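Local atomic coordinates of M32 carboxypeptidase (Pyrococcus furiosus, PDB entry 1KA2), a protein that removes amino acids one after another from the C-terminus of peptides as a homodimeric, cobalt-dependent metallocarboxypeptidase of the M32 family. Residues V4-R18 against Q280-G292. Numbering follows the deposited sequence.
Sequences VFQNETIKQILAKYR and QDERFMFTPIAGG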
# COMPACT_ATOMS: atom_id res chain seq x y z
N VAL A 4 1.71 32.06 1.27
CA VAL A 4 2.78 31.44 0.49
C VAL A 4 2.47 31.33 -1.00
O VAL A 4 3.32 31.63 -1.86
CB VAL A 4 3.13 30.04 1.03
CG1 VAL A 4 4.14 29.37 0.13
CG2 VAL A 4 3.68 30.17 2.44
N PHE A 5 1.25 30.91 -1.32
CA PHE A 5 0.86 30.79 -2.72
C PHE A 5 -0.27 31.77 -2.96
O PHE A 5 -1.41 31.53 -2.57
CB PHE A 5 0.45 29.35 -3.02
CG PHE A 5 1.53 28.35 -2.73
CD1 PHE A 5 1.27 27.23 -1.95
CD2 PHE A 5 2.83 28.56 -3.19
CE1 PHE A 5 2.29 26.34 -1.62
CE2 PHE A 5 3.86 27.67 -2.86
CZ PHE A 5 3.59 26.56 -2.08
N GLN A 6 0.09 32.88 -3.60
CA GLN A 6 -0.84 33.97 -3.89
C GLN A 6 -1.22 34.10 -5.36
O GLN A 6 -2.39 34.21 -5.70
CB GLN A 6 -0.24 35.29 -3.40
CG GLN A 6 1.24 35.45 -3.73
CD GLN A 6 1.71 36.90 -3.71
OE1 GLN A 6 1.30 37.71 -4.55
NE2 GLN A 6 2.57 37.24 -2.75
N ASN A 7 -0.21 34.11 -6.23
CA ASN A 7 -0.45 34.26 -7.66
C ASN A 7 -1.49 33.29 -8.23
O ASN A 7 -1.45 32.08 -7.96
CB ASN A 7 0.84 34.11 -8.44
CG ASN A 7 0.63 34.28 -9.93
OD1 ASN A 7 0.34 35.38 -10.40
ND2 ASN A 7 0.74 33.19 -10.68
N GLU A 8 -2.39 33.83 -9.04
CA GLU A 8 -3.45 33.06 -9.67
C GLU A 8 -2.94 31.99 -10.63
O GLU A 8 -3.46 30.88 -10.65
CB GLU A 8 -4.39 34.01 -10.40
CG GLU A 8 -5.56 33.35 -11.09
CD GLU A 8 -6.35 32.46 -10.16
OE1 GLU A 8 -6.45 32.79 -8.96
OE2 GLU A 8 -6.88 31.44 -10.64
N THR A 9 -1.93 32.32 -11.43
CA THR A 9 -1.38 31.36 -12.38
C THR A 9 -0.74 30.22 -11.60
O THR A 9 -0.83 29.06 -12.00
CB THR A 9 -0.31 32.01 -13.32
OG1 THR A 9 -0.97 32.86 -14.26
CG2 THR A 9 0.46 30.94 -14.07
N ILE A 10 -0.10 30.57 -10.49
CA ILE A 10 0.54 29.59 -9.62
C ILE A 10 -0.51 28.65 -9.00
O ILE A 10 -0.30 27.45 -8.92
CB ILE A 10 1.34 30.29 -8.50
CG1 ILE A 10 2.46 31.15 -9.10
CG2 ILE A 10 1.92 29.27 -7.54
CD1 ILE A 10 3.60 30.38 -9.73
N LYS A 11 -1.66 29.20 -8.59
CA LYS A 11 -2.71 28.37 -8.00
C LYS A 11 -3.31 27.41 -9.02
O LYS A 11 -3.63 26.27 -8.67
CB LYS A 11 -3.85 29.22 -7.45
CG LYS A 11 -3.55 30.10 -6.25
CD LYS A 11 -4.84 30.83 -5.86
CE LYS A 11 -4.60 32.02 -4.97
NZ LYS A 11 -5.87 32.78 -4.75
N GLN A 12 -3.50 27.87 -10.25
CA GLN A 12 -4.07 27.01 -11.29
C GLN A 12 -3.14 25.83 -11.49
O GLN A 12 -3.57 24.71 -11.73
CB GLN A 12 -4.22 27.76 -12.61
CG GLN A 12 -4.96 29.09 -12.55
CD GLN A 12 -5.25 29.64 -13.94
OE1 GLN A 12 -6.19 29.20 -14.61
NE2 GLN A 12 -4.44 30.59 -14.39
N ILE A 13 -1.84 26.10 -11.41
CA ILE A 13 -0.84 25.07 -11.58
C ILE A 13 -0.91 24.06 -10.45
O ILE A 13 -0.98 22.85 -10.69
CB ILE A 13 0.58 25.69 -11.64
CG1 ILE A 13 0.75 26.45 -12.96
CG2 ILE A 13 1.64 24.60 -11.48
CD1 ILE A 13 2.07 27.20 -13.07
N LEU A 14 -0.90 24.55 -9.21
CA LEU A 14 -0.96 23.68 -8.05
C LEU A 14 -2.20 22.79 -8.03
O LEU A 14 -2.14 21.65 -7.56
CB LEU A 14 -0.87 24.50 -6.75
CG LEU A 14 0.44 25.26 -6.54
CD1 LEU A 14 0.43 25.93 -5.16
CD2 LEU A 14 1.63 24.32 -6.67
N ALA A 15 -3.31 23.30 -8.53
CA ALA A 15 -4.56 22.53 -8.59
C ALA A 15 -4.39 21.36 -9.56
O ALA A 15 -4.81 20.25 -9.27
CB ALA A 15 -5.71 23.42 -9.03
N LYS A 16 -3.78 21.61 -10.72
CA LYS A 16 -3.56 20.53 -11.67
C LYS A 16 -2.49 19.59 -11.14
O LYS A 16 -2.60 18.38 -11.28
CB LYS A 16 -3.12 21.07 -13.03
CG LYS A 16 -4.20 21.81 -13.78
CD LYS A 16 -3.67 22.43 -15.06
CE LYS A 16 -4.79 22.69 -16.04
NZ LYS A 16 -5.43 21.40 -16.42
N TYR A 17 -1.46 20.15 -10.51
CA TYR A 17 -0.37 19.35 -9.95
C TYR A 17 -0.84 18.30 -8.92
O TYR A 17 -0.21 17.23 -8.78
CB TYR A 17 0.67 20.26 -9.30
CG TYR A 17 1.90 19.51 -8.86
CD1 TYR A 17 2.81 19.05 -9.81
CD2 TYR A 17 2.13 19.22 -7.52
CE1 TYR A 17 3.93 18.31 -9.43
CE2 TYR A 17 3.25 18.48 -7.12
CZ TYR A 17 4.14 18.02 -8.10
OH TYR A 17 5.24 17.28 -7.77
N ARG A 18 -1.92 18.61 -8.21
CA ARG A 18 -2.46 17.70 -7.20
C ARG A 18 -2.67 16.30 -7.78
O ARG A 18 -2.34 15.31 -7.14
CB ARG A 18 -3.79 18.24 -6.65
CG ARG A 18 -3.65 19.35 -5.62
CD ARG A 18 -4.67 19.18 -4.52
NE ARG A 18 -4.44 20.13 -3.44
CZ ARG A 18 -5.17 20.19 -2.33
NH1 ARG A 18 -6.18 19.36 -2.15
NH2 ARG A 18 -4.87 21.09 -1.41
N GLN A 280 9.61 18.62 6.68
CA GLN A 280 9.31 19.44 5.53
C GLN A 280 8.31 20.50 5.97
O GLN A 280 7.68 20.36 7.02
CB GLN A 280 8.74 18.55 4.43
CG GLN A 280 9.04 19.03 3.04
CD GLN A 280 10.53 19.06 2.73
OE1 GLN A 280 10.94 19.71 1.78
NE2 GLN A 280 11.33 18.36 3.51
N ASP A 281 8.16 21.56 5.19
CA ASP A 281 7.24 22.64 5.53
C ASP A 281 5.83 22.30 5.04
O ASP A 281 5.60 22.23 3.83
CB ASP A 281 7.73 23.93 4.87
CG ASP A 281 7.05 25.17 5.43
OD1 ASP A 281 5.82 25.15 5.59
OD2 ASP A 281 7.76 26.17 5.69
N GLU A 282 4.89 22.11 5.96
CA GLU A 282 3.52 21.74 5.57
C GLU A 282 2.76 22.76 4.72
O GLU A 282 1.70 22.45 4.18
CB GLU A 282 2.69 21.39 6.80
CG GLU A 282 3.25 20.22 7.61
CD GLU A 282 2.24 19.68 8.61
OE1 GLU A 282 1.38 20.45 9.07
OE2 GLU A 282 2.32 18.48 8.93
N ARG A 283 3.28 23.98 4.59
CA ARG A 283 2.59 24.95 3.75
C ARG A 283 2.84 24.58 2.28
O ARG A 283 2.20 25.13 1.39
CB ARG A 283 3.11 26.36 4.02
CG ARG A 283 2.88 26.82 5.45
CD ARG A 283 3.58 28.14 5.72
NE ARG A 283 5.03 28.01 5.58
CZ ARG A 283 5.87 29.04 5.53
NH1 ARG A 283 5.40 30.27 5.61
NH2 ARG A 283 7.16 28.83 5.40
N PHE A 284 3.76 23.64 2.05
CA PHE A 284 4.12 23.17 0.70
C PHE A 284 3.46 21.82 0.34
O PHE A 284 3.70 21.26 -0.73
CB PHE A 284 5.65 23.03 0.56
CG PHE A 284 6.43 24.27 0.95
CD1 PHE A 284 5.82 25.52 1.04
CD2 PHE A 284 7.80 24.18 1.20
CE1 PHE A 284 6.55 26.65 1.38
CE2 PHE A 284 8.55 25.32 1.54
CZ PHE A 284 7.93 26.55 1.63
N MET A 285 2.63 21.31 1.25
CA MET A 285 1.96 20.03 1.05
C MET A 285 1.23 19.98 -0.30
O MET A 285 0.52 20.92 -0.67
CB MET A 285 0.97 19.80 2.20
CG MET A 285 0.59 18.35 2.45
SD MET A 285 -0.60 18.19 3.80
CE MET A 285 0.49 18.23 5.22
N PHE A 286 1.41 18.89 -1.04
CA PHE A 286 0.79 18.71 -2.37
C PHE A 286 1.46 19.50 -3.51
O PHE A 286 0.99 19.46 -4.65
CB PHE A 286 -0.69 19.11 -2.32
CG PHE A 286 -1.42 18.52 -1.17
CD1 PHE A 286 -1.96 19.34 -0.19
CD2 PHE A 286 -1.55 17.14 -1.05
CE1 PHE A 286 -2.62 18.79 0.92
CE2 PHE A 286 -2.20 16.58 0.05
CZ PHE A 286 -2.74 17.41 1.03
N THR A 287 2.55 20.20 -3.20
CA THR A 287 3.25 21.00 -4.21
C THR A 287 4.63 20.45 -4.53
O THR A 287 5.24 19.76 -3.71
CB THR A 287 3.45 22.44 -3.74
OG1 THR A 287 4.53 22.48 -2.80
CG2 THR A 287 2.20 22.97 -3.08
N PRO A 288 5.16 20.78 -5.71
CA PRO A 288 6.49 20.31 -6.13
C PRO A 288 7.71 20.83 -5.36
O PRO A 288 8.82 20.38 -5.61
CB PRO A 288 6.54 20.68 -7.61
CG PRO A 288 5.61 21.82 -7.72
CD PRO A 288 4.47 21.44 -6.83
N ILE A 289 7.52 21.77 -4.43
CA ILE A 289 8.65 22.28 -3.65
C ILE A 289 8.84 21.53 -2.34
O ILE A 289 9.88 21.64 -1.69
CB ILE A 289 8.55 23.79 -3.34
CG1 ILE A 289 7.17 24.15 -2.79
CG2 ILE A 289 8.90 24.60 -4.59
CD1 ILE A 289 7.04 25.64 -2.45
N ALA A 290 7.82 20.77 -1.94
CA ALA A 290 7.93 19.97 -0.73
C ALA A 290 8.83 18.77 -1.06
O ALA A 290 8.78 18.26 -2.18
CB ALA A 290 6.54 19.48 -0.29
N GLY A 291 9.65 18.34 -0.10
CA GLY A 291 10.53 17.19 -0.33
C GLY A 291 12.00 17.45 -0.62
O GLY A 291 12.36 18.47 -1.20
N GLY A 292 12.86 16.51 -0.23
CA GLY A 292 14.29 16.65 -0.45
C GLY A 292 14.67 17.08 -1.86
O GLY A 292 14.16 16.54 -2.84
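No hydrogen bond joins the two segments; instead Pro-288 sets its CD over one face of the Tyr-17 ring in a CH-pi contact, 3.5 Å from the centroid and 23° off the normal. The contact sets the N-terminal arm and first helix turns of this mostly helical M32 peptidase against two consecutive beta turns, type II (Phe-284 to Thr-287) and type I (Thr-287 to Ala-290), in the loop following the HEXXH helix. Tyr-17, its first torsion near trans (chi1 -173°), turns its ring toward the loop, where the carbonyl O of Phe-286 meets the ring edge 3.1 Å from CD2. With an alanine here, Pro-288 CD would probably lose its aromatic face and a gap open beside the turns. One turn back, Leu-14 CD2 rests on Thr-287 CG2. Beside Glu-52 of the second subunit, the Arg-18 guanidinium makes an off-centre cation-pi contact with Phe-286, CZ 4.4 Å from the ring centroid, planes 39° apart. The Phe-5 ring is held between Val-4 CG1 on one face and Leu-14 CD1 on the other. Arg-283, which holds Asp-281 side-on through NE and NH2, offers a guanidinium face to Val-4 CG2. At the Phe-5 edge, Ile-289 CD1 sits 3.6 Å from CZ.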